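Local coordinates for bifunctional dTDP-4-dehydrorhamnose 3,5-epimerase/dTDP-4-dehydrorhamnose reductase (Arabidopsis thaliana, PDB 4QQR), which catalyses the 3,5-epimerisation of dTDP-4-keto-6-deoxyglucose and the following NADPH-dependent 4-keto reduction that yields dTDP-beta-L-rhamnose, at residues F13-Y18 with I37-G42; W23-L27 with L200-L204; I170-L174 with F289-N294; E209-L215 with L272-F276; E231-M235 with K283-I287. All blocks are in the same frame, centred on the assembly; numbering follows the deposited sequence.

In the fold
Contacts 1 and 2 share the Rossmann half: contact 1 pairs the two strands that flank helix 23-34, and contact 2 rests the start of that helix on helix 200-212, with centres 14 Å apart. Contact 2 lies nearest the probable NADPH site, since it holds Trp23 and Ile24. It is tied to contact 3 by Leu200 N to Ile170 O and by Ser172 N to Asp201 OD2, both at 2.9 Å, and to contact 5 through Glu202 and Ser285. Contacts 3 and 5 share helix 282-291, their centres 10 Å apart. Contact 4 takes the far end of helix 200-212, and its Lys212 reaches Phe13 of contact 1.

Contact 1: F13-Y18 with I37-G42; sequences FNFLIY and ITYTYG
Phe15 lies opposite Tyr39 and Ile17 opposite Tyr41 in the first beta-alpha-beta unit of the Rossmann fold, where strands 14-18 and 38-41 run side by side with an 18° angle between them. Four backbone bonds cross the join: Phe15 N to Thr38 O, Thr40 N to Phe15 O and Ile17 N to Thr40 O, each 2.8 Å, and Gly42 N to Ile17 O at 2.9 Å. Phe15 thus bonds to the two neighbours of Tyr39, and Ile17 to those of Tyr41: the parallel pattern. Apolar contacts gather on the face that carries Phe15 and Ile17, which is covered by helix 23-34. Ile37 CG2 makes a CH-pi contact, 4.0 Å from the centroid of the Phe15 ring and only 9° off its normal. Ile17, with CG1 anti to the carbonyl carbon (chi1 -59°), divides its branches between two tyrosines: Ile17 CD1 meets Tyr39 CD2 and Ile17 CG2 meets Tyr41 CE1, both at 3.9 Å. The same helix holds the tyrosine hydroxyls, Tyr39 OH by Glu33 and Tyr41 OH by the Gly25 carbonyl. On the other face Leu16 leans on helix 49-59. Beyond the strand, Tyr18 CE2 lies 3.5 Å from Gly42 CA, its hydroxyl bonded to Asp55.

Contact 2: W23-L27 with L200-L204; sequences WIGGL and LDELL. With SO4 (sulfate ion), chain H.
Leu200 sends its CD1 methyl over the indole of Trp23, 3.6 Å from the centroid of the six-membered ring and 9° off the normal, which places the CH-pi contact squarely over the face. Two torsions bring it about. Trp23 has CG opposite the backbone N (chi1 -170°), swinging the indole across toward helix 200-212, while Leu200 reaches out with an extended second torsion (chi2 178°). Leu200 CD2 meets Ile24 CD1 at 4.0 Å. One turn further on, Leu204 also divides its methyls: Leu204 CD1 presses on Leu27 CB at 3.8 Å and Leu204 CD2 on Ile24 CG2 at 4.0 Å. Leu27 CD1 also lies 4.0 Å from Leu200 CD1, so Leu200 touches Trp23, Ile24 and Leu27, and Leu204 touches Ile24 and Leu27. No hydrogen bond crosses between the segments, whose axes stand 11.6 Å apart at closest approach. A sulfate ion, probably from the crystallisation liquor, takes a bond from Trp23 N, modelled so short that its length is doubtful, and is also bonded to Thr71 OG1. An anion at the N-terminus of this first helix is typical of the glycine-rich dinucleotide-binding turn of a Rossmann fold, consistent with Trp23, Ile24 and Thr71 contributing to the NADPH site.

Contact 3: I170-L174 with F289-N294; sequences ISSDL and FVFEPN
Val290 spreads its two methyls, CG1 opposite the backbone N (chi1 180°) and CG2 opposite the carbonyl carbon, and this lets one residue face two parts of the loop 170-174. Val290 CG2 meets Ile170 CG2 at 3.8 Å, the two side chains crossing at about a right angle, while Val290 CG1 comes within 3.6 Å of Ser171 O. Leu174 adds a looser contact, its CD2 lying 4.4 Å from Val290 CG1. With CG anti to the carbonyl carbon (chi1 -74°), Leu174 brings its CD1 methyl to 3.5 Å from Asn294 ND2, at the other end of the segment.

That amide nitrogen also makes the hydrogen bond that joins the segments, Asn294 ND2 to Ser172 O at 3.0 Å. It is bent, with an N-H...acceptor angle of 141°, and the donor is tilted from the carbonyl plane, so it is not an ideally aimed bond. The Asn294 amide is thus bounded by a carbonyl and a methyl. Ser172 CB also approaches Phe289 O, bringing the loop alongside the backbone of the helix end.

Behind the first shell, the loop is shaped by its own bonds. Ser171 OG accepts from Asp173 N at 2.9 Å in a nearly straight ST turn, and Asn179 ND2 holds the carbonyls of both Ser171 and Asp173. Ile181 of helix 180-186 touches both Leu174 and Val290, covering the apolar side.

The helix makes a wider pi-type turn at 289-291 beside this loop, close to the modelled C-terminus. In the fold, the contact lays the last helix of the chain against the segment after strand 161-166 that also packs on Trp23, beside the probable NADPH site.

Contact 4: E209-L215 with L272-F276; sequences EMAKRNL and LKTEF
Met210 and Leu215, which both touch Phe276, are tied by the Leu215 N to Met210 O bond (3.0 Å) of a Schellman motif that ends helix 200-212, with Asn214 at positive phi (50°) and Asn214 N bonded to Ala211 O. The side chain of Arg213, the first residue past the helix, runs extended from CG to NE and places its guanidinium over one face of the Phe276 ring. The two planes are 22° apart, and Arg213 NH2 comes 3.3 Å from Phe276 CE1. Round the same ring, Glu209 CB sits at the edge, 3.9 Å from Phe276 CE1. Met210 CG approaches obliquely at 3.6 Å from Phe276 CE2, and its sulfur makes a Met-aromatic contact, Met210 SD lying 5.5 Å from the ring centroid. Beyond, Met210 reaches toward Leu272, and Tyr219 of strand 217-220 touches both. The contact therefore joins two helix ends over the edge strand of the Rossmann sheet. Arg213 NH1 bonds twice to Glu275, and both acceptors lie close to the guanidinium plane, which should limit rotation of the group. Arg213 NH1 meets the backbone Glu275 O at 3.0 Å and makes a salt bridge with Glu275 OE2, on its anti lone pair, at 2.7 Å.

Contact 5: E231-M235 with K283-I287; sequences EILEM and KESLI
Glu231 and Lys283 close the contact with a salt bridge, Glu231 OE1 to Lys283 NZ at 2.7 Å. The ammonium approaches from above the carboxylate, 54° out of its plane. Both side chains are extended beyond CG and cross obliquely, which is how they span segments whose axes come no closer than 11.7 Å.

Next to the charges lies an apolar patch centred on Met235. Met235 SD touches Ile287 CD1 at 3.9 Å, the two chains crossing at about a right angle, and passes Leu286 CB at 4.5 Å. The terminal methyl turns toward the lysine stem, with Met235 CE 4.2 Å from Lys283 CG. Ile232 completes the patch more loosely, its CG1 4.4 Å from Leu286 CD1.

A second shell positions two of these groups. Glu231 has a further partner for its other oxygen: OE2 reaches back to the backbone N of Ser228, just before helix 229-239. Phe291, a turn further along helix 282-291, packs on both Met235 and Leu286 and extends the apolar patch.

Segments 231-235 and 283-287 have N-to-C directions 26° apart, so the two helices are roughly parallel here. They belong to the C-terminal part of the chain that follows the Rossmann strands, consistent with the substrate-binding lobe of extended short-chain dehydrogenases/reductases such as the RmlD family.

Contact 1: F13-Y18 with I37-G42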
# COMPACT_ATOMS: atom_id res chain seq x y z
N PHE A 13 -7.47 25.51 20.24
CA PHE A 13 -7.13 24.80 19.00
C PHE A 13 -5.88 25.35 18.30
O PHE A 13 -5.59 26.54 18.39
CB PHE A 13 -8.33 24.84 18.04
CG PHE A 13 -9.52 24.06 18.52
CD1 PHE A 13 -9.41 22.70 18.80
CD2 PHE A 13 -10.76 24.68 18.71
CE1 PHE A 13 -10.51 21.97 19.25
CE2 PHE A 13 -11.86 23.96 19.16
CZ PHE A 13 -11.74 22.60 19.44
N ASN A 14 -5.17 24.47 17.60
CA ASN A 14 -3.93 24.82 16.92
C ASN A 14 -3.68 23.80 15.83
O ASN A 14 -3.31 22.67 16.12
CB ASN A 14 -2.75 24.79 17.90
CG ASN A 14 -1.43 25.24 17.28
OD1 ASN A 14 -1.39 25.67 16.12
ND2 ASN A 14 -0.35 25.16 18.05
N PHE A 15 -3.86 24.19 14.57
CA PHE A 15 -3.84 23.19 13.50
C PHE A 15 -2.53 23.15 12.75
O PHE A 15 -2.01 24.19 12.34
CB PHE A 15 -4.97 23.40 12.50
CG PHE A 15 -6.35 23.26 13.10
CD1 PHE A 15 -6.53 22.75 14.37
CD2 PHE A 15 -7.46 23.63 12.38
CE1 PHE A 15 -7.80 22.62 14.91
CE2 PHE A 15 -8.73 23.51 12.91
CZ PHE A 15 -8.90 23.00 14.18
N LEU A 16 -2.01 21.94 12.59
CA LEU A 16 -0.90 21.72 11.68
C LEU A 16 -1.50 21.26 10.35
O LEU A 16 -2.29 20.31 10.31
CB LEU A 16 0.08 20.68 12.24
CG LEU A 16 1.31 20.35 11.38
CD1 LEU A 16 2.16 21.59 11.11
CD2 LEU A 16 2.17 19.25 12.03
N ILE A 17 -1.18 21.96 9.27
CA ILE A 17 -1.74 21.64 7.97
C ILE A 17 -0.64 21.29 6.97
O ILE A 17 0.38 21.96 6.91
CB ILE A 17 -2.60 22.81 7.44
CG1 ILE A 17 -3.73 23.12 8.43
CG2 ILE A 17 -3.15 22.48 6.06
CD1 ILE A 17 -4.49 24.41 8.14
N TYR A 18 -0.85 20.22 6.21
CA TYR A 18 0.10 19.86 5.16
C TYR A 18 -0.48 20.10 3.77
O TYR A 18 -1.63 19.75 3.51
CB TYR A 18 0.62 18.42 5.33
CG TYR A 18 1.64 18.34 6.45
CD1 TYR A 18 1.25 18.06 7.75
CD2 TYR A 18 2.99 18.61 6.21
CE1 TYR A 18 2.18 18.01 8.79
CE2 TYR A 18 3.92 18.57 7.23
CZ TYR A 18 3.51 18.27 8.52
OH TYR A 18 4.43 18.22 9.54
N ILE A 37 -8.52 30.71 14.11
CA ILE A 37 -7.81 29.54 14.59
C ILE A 37 -6.32 29.61 14.25
O ILE A 37 -5.93 29.80 13.08
CB ILE A 37 -8.38 28.23 14.01
CG1 ILE A 37 -9.88 28.12 14.27
CG2 ILE A 37 -7.63 27.00 14.57
CD1 ILE A 37 -10.49 26.84 13.74
N THR A 38 -5.48 29.43 15.26
CA THR A 38 -4.06 29.34 15.03
C THR A 38 -3.73 28.11 14.19
O THR A 38 -4.06 26.98 14.56
CB THR A 38 -3.32 29.27 16.37
OG1 THR A 38 -3.57 30.48 17.10
CG2 THR A 38 -1.82 29.08 16.16
N TYR A 39 -3.10 28.32 13.04
CA TYR A 39 -2.71 27.21 12.19
C TYR A 39 -1.31 27.43 11.67
O TYR A 39 -0.84 28.55 11.61
CB TYR A 39 -3.65 27.11 11.00
CG TYR A 39 -3.38 28.16 9.96
CD1 TYR A 39 -3.78 29.48 10.16
CD2 TYR A 39 -2.72 27.84 8.77
CE1 TYR A 39 -3.52 30.46 9.20
CE2 TYR A 39 -2.46 28.80 7.82
CZ TYR A 39 -2.87 30.11 8.04
OH TYR A 39 -2.62 31.07 7.09
N THR A 40 -0.65 26.35 11.25
CA THR A 40 0.68 26.48 10.65
C THR A 40 0.81 25.45 9.53
O THR A 40 0.29 24.35 9.64
CB THR A 40 1.79 26.30 11.70
OG1 THR A 40 1.63 27.28 12.74
CG2 THR A 40 3.18 26.45 11.08
N TYR A 41 1.46 25.83 8.44
CA TYR A 41 1.74 24.88 7.36
C TYR A 41 3.04 24.16 7.68
O TYR A 41 4.01 24.78 8.11
CB TYR A 41 1.87 25.60 6.00
CG TYR A 41 0.56 26.15 5.44
CD1 TYR A 41 -0.53 25.32 5.23
CD2 TYR A 41 0.44 27.50 5.10
CE1 TYR A 41 -1.72 25.82 4.71
CE2 TYR A 41 -0.74 28.01 4.57
CZ TYR A 41 -1.83 27.16 4.39
OH TYR A 41 -3.01 27.64 3.87
N GLY A 42 3.05 22.84 7.48
CA GLY A 42 4.23 22.05 7.82
C GLY A 42 5.38 22.22 6.85
O GLY A 42 5.23 22.01 5.64

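Contact 2: W23-L27 with L200-L204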
# COMPACT_ATOMS: atom_id res chain seq x y z
N TRP A 23 -4.86 23.07 -3.50
CA TRP A 23 -6.15 23.75 -3.50
C TRP A 23 -6.78 23.76 -2.10
O TRP A 23 -6.94 24.82 -1.49
CB TRP A 23 -7.08 23.12 -4.55
CG TRP A 23 -8.38 23.88 -4.82
CD1 TRP A 23 -8.70 25.15 -4.42
CD2 TRP A 23 -9.52 23.41 -5.56
NE1 TRP A 23 -9.95 25.49 -4.85
CE2 TRP A 23 -10.48 24.44 -5.56
CE3 TRP A 23 -9.81 22.22 -6.23
CZ2 TRP A 23 -11.72 24.31 -6.18
CZ3 TRP A 23 -11.04 22.09 -6.85
CH2 TRP A 23 -11.98 23.13 -6.82
N ILE A 24 -7.14 22.58 -1.59
CA ILE A 24 -7.73 22.46 -0.26
C ILE A 24 -6.86 23.02 0.89
O ILE A 24 -7.35 23.73 1.78
CB ILE A 24 -8.12 20.99 -0.00
CG1 ILE A 24 -9.31 20.61 -0.89
CG2 ILE A 24 -8.46 20.73 1.47
CD1 ILE A 24 -9.74 19.16 -0.73
N GLY A 25 -5.57 22.69 0.87
CA GLY A 25 -4.64 23.14 1.89
C GLY A 25 -4.56 24.65 1.97
O GLY A 25 -4.48 25.23 3.07
N GLY A 26 -4.59 25.29 0.80
CA GLY A 26 -4.67 26.73 0.72
C GLY A 26 -5.98 27.25 1.28
O GLY A 26 -6.00 28.24 2.02
N LEU A 27 -7.08 26.59 0.94
CA LEU A 27 -8.41 27.01 1.39
C LEU A 27 -8.55 26.88 2.89
O LEU A 27 -9.13 27.75 3.55
CB LEU A 27 -9.52 26.22 0.68
CG LEU A 27 -9.62 26.53 -0.81
CD1 LEU A 27 -10.74 25.73 -1.46
CD2 LEU A 27 -9.78 28.05 -1.06
N LEU A 200 -16.67 22.29 -1.84
CA LEU A 200 -15.63 22.67 -0.87
C LEU A 200 -16.02 23.82 0.06
O LEU A 200 -15.67 23.82 1.23
CB LEU A 200 -14.31 23.02 -1.57
CG LEU A 200 -13.64 21.92 -2.37
CD1 LEU A 200 -12.38 22.45 -3.05
CD2 LEU A 200 -13.34 20.70 -1.48
N ASP A 201 -16.75 24.80 -0.47
CA ASP A 201 -17.17 25.96 0.31
C ASP A 201 -18.05 25.58 1.49
O ASP A 201 -17.95 26.19 2.55
CB ASP A 201 -17.91 26.96 -0.59
CG ASP A 201 -17.01 27.63 -1.59
OD1 ASP A 201 -16.75 28.84 -1.42
OD2 ASP A 201 -16.54 26.95 -2.53
N GLU A 202 -18.93 24.60 1.30
CA GLU A 202 -19.74 24.07 2.40
C GLU A 202 -19.01 23.00 3.22
O GLU A 202 -19.04 23.02 4.45
CB GLU A 202 -21.06 23.51 1.88
CG GLU A 202 -21.91 22.91 2.98
CD GLU A 202 -23.18 22.27 2.45
OE1 GLU A 202 -23.25 22.04 1.22
OE2 GLU A 202 -24.12 22.01 3.24
N LEU A 203 -18.33 22.08 2.53
CA LEU A 203 -17.79 20.88 3.15
C LEU A 203 -16.47 21.10 3.90
O LEU A 203 -16.22 20.48 4.95
CB LEU A 203 -17.63 19.76 2.12
CG LEU A 203 -18.72 18.68 2.08
CD1 LEU A 203 -19.04 18.21 3.49
CD2 LEU A 203 -19.96 19.19 1.40
N LEU A 204 -15.62 21.99 3.39
CA LEU A 204 -14.37 22.30 4.08
C LEU A 204 -14.56 22.87 5.49
O LEU A 204 -13.86 22.47 6.41
CB LEU A 204 -13.44 23.17 3.24
CG LEU A 204 -12.71 22.39 2.15
CD1 LEU A 204 -11.57 23.19 1.53
CD2 LEU A 204 -12.21 21.08 2.72
S SO4 H . -3.79 20.46 -6.13
O1 SO4 H . -4.88 19.68 -6.73
O2 SO4 H . -2.76 19.50 -5.71
O3 SO4 H . -4.29 21.19 -4.96
O4 SO4 H . -3.22 21.43 -7.07

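Contact 3: I170-L174 with F289-N294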
# COMPACT_ATOMS: atom_id res chain seq x y z
N ILE A 170 -15.41 21.24 -5.91
CA ILE A 170 -16.03 22.42 -6.54
C ILE A 170 -16.01 23.65 -5.63
O ILE A 170 -16.21 23.54 -4.42
CB ILE A 170 -17.49 22.12 -6.93
CG1 ILE A 170 -17.57 21.49 -8.32
CG2 ILE A 170 -18.37 23.36 -6.86
CD1 ILE A 170 -18.93 20.94 -8.66
N SER A 171 -15.78 24.82 -6.21
CA SER A 171 -15.62 26.03 -5.43
C SER A 171 -16.48 27.18 -5.96
O SER A 171 -16.92 27.14 -7.11
CB SER A 171 -14.15 26.45 -5.45
OG SER A 171 -13.95 27.71 -4.85
N SER A 172 -16.70 28.18 -5.12
CA SER A 172 -17.32 29.43 -5.55
C SER A 172 -16.35 30.24 -6.43
O SER A 172 -16.74 31.18 -7.11
CB SER A 172 -17.73 30.25 -4.34
OG SER A 172 -16.58 30.74 -3.67
N ASP A 173 -15.07 29.86 -6.43
CA ASP A 173 -14.06 30.51 -7.25
C ASP A 173 -14.03 29.86 -8.63
O ASP A 173 -13.35 28.85 -8.84
CB ASP A 173 -12.69 30.38 -6.56
CG ASP A 173 -11.62 31.28 -7.17
OD1 ASP A 173 -11.23 32.27 -6.50
OD2 ASP A 173 -11.16 30.99 -8.29
N LEU A 174 -14.76 30.42 -9.58
CA LEU A 174 -14.90 29.80 -10.89
C LEU A 174 -13.70 30.03 -11.81
O LEU A 174 -13.70 29.62 -12.97
CB LEU A 174 -16.19 30.25 -11.57
CG LEU A 174 -17.48 29.65 -10.99
CD1 LEU A 174 -18.70 30.20 -11.72
CD2 LEU A 174 -17.46 28.10 -11.04
N PHE A 289 -24.07 28.15 -2.65
CA PHE A 289 -22.66 28.42 -2.38
C PHE A 289 -21.88 28.81 -3.61
O PHE A 289 -20.86 29.50 -3.50
CB PHE A 289 -21.98 27.21 -1.74
CG PHE A 289 -22.42 26.93 -0.34
CD1 PHE A 289 -21.84 27.60 0.72
CD2 PHE A 289 -23.42 25.99 -0.09
CE1 PHE A 289 -22.25 27.34 2.01
CE2 PHE A 289 -23.83 25.73 1.19
CZ PHE A 289 -23.25 26.40 2.25
N VAL A 290 -22.35 28.37 -4.77
CA VAL A 290 -21.56 28.54 -5.98
C VAL A 290 -22.17 29.52 -6.96
O VAL A 290 -21.55 30.53 -7.29
CB VAL A 290 -21.25 27.18 -6.66
CG1 VAL A 290 -20.43 27.39 -7.92
CG2 VAL A 290 -20.50 26.27 -5.68
N PHE A 291 -23.40 29.25 -7.39
CA PHE A 291 -24.02 30.02 -8.47
C PHE A 291 -24.67 31.37 -8.08
O PHE A 291 -24.44 32.38 -8.76
CB PHE A 291 -25.01 29.14 -9.23
CG PHE A 291 -24.36 28.01 -9.98
CD1 PHE A 291 -23.51 28.27 -11.06
CD2 PHE A 291 -24.59 26.69 -9.63
CE1 PHE A 291 -22.91 27.24 -11.75
CE2 PHE A 291 -23.99 25.65 -10.34
CZ PHE A 291 -23.15 25.93 -11.39
N GLU A 292 -25.47 31.40 -7.01
CA GLU A 292 -26.09 32.66 -6.57
C GLU A 292 -25.11 33.79 -6.18
O GLU A 292 -25.35 34.94 -6.52
CB GLU A 292 -27.11 32.43 -5.45
CG GLU A 292 -28.48 32.04 -5.95
CD GLU A 292 -29.46 31.80 -4.81
OE1 GLU A 292 -29.03 31.91 -3.64
OE2 GLU A 292 -30.65 31.49 -5.08
N PRO A 293 -24.01 33.47 -5.46
CA PRO A 293 -23.08 34.57 -5.19
C PRO A 293 -22.10 34.80 -6.35
O PRO A 293 -21.01 35.34 -6.16
CB PRO A 293 -22.33 34.11 -3.94
CG PRO A 293 -22.33 32.61 -4.05
CD PRO A 293 -23.61 32.23 -4.76
N ASN A 294 -22.50 34.38 -7.55
CA ASN A 294 -21.72 34.65 -8.74
C ASN A 294 -22.57 35.18 -9.91
O ASN A 294 -22.12 35.17 -11.06
CB ASN A 294 -20.94 33.39 -9.15
CG ASN A 294 -19.55 33.35 -8.55
OD1 ASN A 294 -19.17 34.22 -7.78
ND2 ASN A 294 -18.79 32.32 -8.90

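Contact 4: E209-L215 with L272-F276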
# COMPACT_ATOMS: atom_id res chain seq x y z
N GLU A 209 -14.79 21.10 11.67
CA GLU A 209 -15.66 20.72 12.79
C GLU A 209 -15.49 19.25 13.18
O GLU A 209 -15.67 18.90 14.35
CB GLU A 209 -17.14 21.01 12.48
CG GLU A 209 -17.43 22.49 12.23
CD GLU A 209 -17.09 23.37 13.44
OE1 GLU A 209 -17.34 22.91 14.58
OE2 GLU A 209 -16.56 24.50 13.23
N MET A 210 -15.16 18.41 12.20
CA MET A 210 -14.96 16.97 12.43
C MET A 210 -13.74 16.77 13.29
O MET A 210 -13.77 15.98 14.23
CB MET A 210 -14.81 16.22 11.11
CG MET A 210 -16.08 16.28 10.25
SD MET A 210 -15.99 15.29 8.75
CE MET A 210 -16.27 13.65 9.42
N ALA A 211 -12.68 17.52 12.97
CA ALA A 211 -11.48 17.61 13.80
C ALA A 211 -11.84 18.05 15.22
O ALA A 211 -11.47 17.38 16.19
CB ALA A 211 -10.49 18.58 13.19
N LYS A 212 -12.57 19.16 15.35
CA LYS A 212 -12.98 19.63 16.67
C LYS A 212 -13.72 18.55 17.47
O LYS A 212 -13.58 18.48 18.69
CB LYS A 212 -13.82 20.90 16.55
CG LYS A 212 -13.02 22.18 16.20
CD LYS A 212 -13.96 23.34 15.90
CE LYS A 212 -13.24 24.68 15.91
NZ LYS A 212 -13.99 25.79 15.20
N ARG A 213 -14.47 17.68 16.78
CA ARG A 213 -15.24 16.64 17.45
C ARG A 213 -14.47 15.35 17.57
O ARG A 213 -15.02 14.32 17.96
CB ARG A 213 -16.51 16.35 16.67
CG ARG A 213 -17.42 17.53 16.58
CD ARG A 213 -18.73 17.15 15.89
NE ARG A 213 -19.47 18.34 15.49
CZ ARG A 213 -20.63 18.32 14.85
NH1 ARG A 213 -21.20 17.17 14.52
NH2 ARG A 213 -21.21 19.47 14.53
N ASN A 214 -13.19 15.39 17.22
CA ASN A 214 -12.34 14.21 17.20
C ASN A 214 -12.91 12.98 16.45
O ASN A 214 -12.83 11.84 16.92
CB ASN A 214 -11.94 13.85 18.63
CG ASN A 214 -11.34 15.03 19.38
OD1 ASN A 214 -10.43 15.70 18.88
ND2 ASN A 214 -11.88 15.31 20.56
N LEU A 215 -13.50 13.22 15.27
CA LEU A 215 -14.07 12.14 14.47
C LEU A 215 -12.99 11.26 13.84
O LEU A 215 -11.89 11.72 13.57
CB LEU A 215 -15.00 12.69 13.38
CG LEU A 215 -16.23 13.39 13.92
CD1 LEU A 215 -17.19 13.74 12.78
CD2 LEU A 215 -16.91 12.53 14.97
N LEU A 272 -22.38 11.03 7.04
CA LEU A 272 -22.06 12.46 7.19
C LEU A 272 -23.28 13.29 7.59
O LEU A 272 -23.16 14.20 8.41
CB LEU A 272 -21.45 13.04 5.90
CG LEU A 272 -20.23 13.95 6.05
CD1 LEU A 272 -20.39 15.26 5.31
CD2 LEU A 272 -19.87 14.20 7.53
N LYS A 273 -24.44 12.96 7.03
CA LYS A 273 -25.68 13.70 7.31
C LYS A 273 -26.16 13.50 8.74
O LYS A 273 -26.66 14.43 9.38
CB LYS A 273 -26.80 13.29 6.36
CG LYS A 273 -28.08 14.12 6.51
CD LYS A 273 -28.19 15.13 5.37
CE LYS A 273 -29.45 15.95 5.46
NZ LYS A 273 -29.27 17.11 6.33
N THR A 274 -26.02 12.28 9.23
CA THR A 274 -26.38 11.96 10.60
C THR A 274 -25.56 12.80 11.58
O THR A 274 -26.09 13.29 12.58
CB THR A 274 -26.22 10.46 10.89
OG1 THR A 274 -27.25 9.73 10.19
CG2 THR A 274 -26.30 10.17 12.38
N GLU A 275 -24.28 12.98 11.27
CA GLU A 275 -23.39 13.79 12.08
C GLU A 275 -23.54 15.29 11.78
O GLU A 275 -23.20 16.12 12.62
CB GLU A 275 -21.93 13.36 11.85
CG GLU A 275 -20.91 14.04 12.78
CD GLU A 275 -21.11 13.66 14.25
OE1 GLU A 275 -21.34 12.45 14.51
OE2 GLU A 275 -21.06 14.56 15.13
N PHE A 276 -24.03 15.63 10.59
CA PHE A 276 -24.24 17.04 10.20
C PHE A 276 -25.59 17.25 9.48
O PHE A 276 -25.63 17.29 8.24
CB PHE A 276 -23.08 17.52 9.32
CG PHE A 276 -21.76 17.59 10.04
CD1 PHE A 276 -21.41 18.73 10.75
CD2 PHE A 276 -20.88 16.52 10.02
CE1 PHE A 276 -20.21 18.78 11.43
CE2 PHE A 276 -19.68 16.56 10.69
CZ PHE A 276 -19.34 17.69 11.39

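Contact 5: E231-M235 with K283-I287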
# COMPACT_ATOMS: atom_id res chain seq x y z
N GLU A 231 -26.77 19.00 -15.86
CA GLU A 231 -27.55 19.74 -14.87
C GLU A 231 -26.71 20.90 -14.38
O GLU A 231 -27.24 21.96 -14.05
CB GLU A 231 -27.99 18.85 -13.71
CG GLU A 231 -28.93 17.73 -14.16
CD GLU A 231 -29.26 16.72 -13.07
OE1 GLU A 231 -30.47 16.58 -12.76
OE2 GLU A 231 -28.33 16.04 -12.56
N ILE A 232 -25.40 20.69 -14.39
CA ILE A 232 -24.45 21.70 -13.96
C ILE A 232 -24.28 22.80 -15.00
O ILE A 232 -24.42 23.98 -14.69
CB ILE A 232 -23.09 21.06 -13.65
CG1 ILE A 232 -23.17 20.27 -12.33
CG2 ILE A 232 -21.99 22.13 -13.57
CD1 ILE A 232 -21.90 19.49 -11.98
N LEU A 233 -23.99 22.40 -16.24
CA LEU A 233 -23.82 23.35 -17.35
C LEU A 233 -25.05 24.24 -17.52
O LEU A 233 -24.92 25.42 -17.83
CB LEU A 233 -23.48 22.62 -18.66
CG LEU A 233 -22.01 22.46 -19.12
CD1 LEU A 233 -21.00 22.71 -18.01
CD2 LEU A 233 -21.74 21.09 -19.76
N GLU A 234 -26.24 23.66 -17.32
CA GLU A 234 -27.48 24.44 -17.41
C GLU A 234 -27.47 25.53 -16.35
O GLU A 234 -27.83 26.67 -16.63
CB GLU A 234 -28.71 23.54 -17.23
CG GLU A 234 -28.99 22.58 -18.36
CD GLU A 234 -29.70 21.33 -17.87
OE1 GLU A 234 -29.83 20.38 -18.66
OE2 GLU A 234 -30.11 21.30 -16.68
N MET A 235 -27.05 25.18 -15.14
CA MET A 235 -26.91 26.17 -14.08
C MET A 235 -25.82 27.19 -14.38
O MET A 235 -25.93 28.36 -14.01
CB MET A 235 -26.62 25.49 -12.74
CG MET A 235 -27.72 24.56 -12.29
SD MET A 235 -27.37 23.92 -10.65
CE MET A 235 -28.73 22.79 -10.45
N LYS A 283 -27.46 20.04 -5.51
CA LYS A 283 -28.21 21.06 -6.23
C LYS A 283 -28.43 22.30 -5.38
O LYS A 283 -28.04 23.40 -5.80
CB LYS A 283 -29.51 20.49 -6.83
CG LYS A 283 -29.22 19.43 -7.91
CD LYS A 283 -30.45 19.08 -8.74
CE LYS A 283 -30.15 17.88 -9.65
NZ LYS A 283 -31.38 17.38 -10.36
N GLU A 284 -29.00 22.14 -4.19
CA GLU A 284 -29.23 23.31 -3.35
C GLU A 284 -27.90 23.92 -2.90
O GLU A 284 -27.77 25.14 -2.80
CB GLU A 284 -30.19 23.04 -2.17
CG GLU A 284 -30.00 21.70 -1.43
CD GLU A 284 -30.64 21.67 -0.02
OE1 GLU A 284 -31.56 22.48 0.23
OE2 GLU A 284 -30.21 20.84 0.83
N SER A 285 -26.90 23.07 -2.65
CA SER A 285 -25.58 23.53 -2.21
C SER A 285 -24.86 24.26 -3.33
O SER A 285 -24.22 25.28 -3.10
CB SER A 285 -24.74 22.36 -1.69
OG SER A 285 -23.51 22.80 -1.15
N LEU A 286 -24.96 23.71 -4.54
CA LEU A 286 -24.50 24.40 -5.75
C LEU A 286 -25.14 25.79 -5.89
O LEU A 286 -24.43 26.78 -6.08
CB LEU A 286 -24.78 23.57 -7.00
CG LEU A 286 -23.81 22.42 -7.28
CD1 LEU A 286 -24.42 21.44 -8.25
CD2 LEU A 286 -22.51 22.98 -7.83
N ILE A 287 -26.47 25.86 -5.81
CA ILE A 287 -27.17 27.14 -5.93
C ILE A 287 -26.70 28.16 -4.90
O ILE A 287 -26.34 29.29 -5.24
CB ILE A 287 -28.72 27.00 -5.80
CG1 ILE A 287 -29.32 26.31 -7.04
CG2 ILE A 287 -29.37 28.35 -5.59
CD1 ILE A 287 -28.74 26.82 -8.35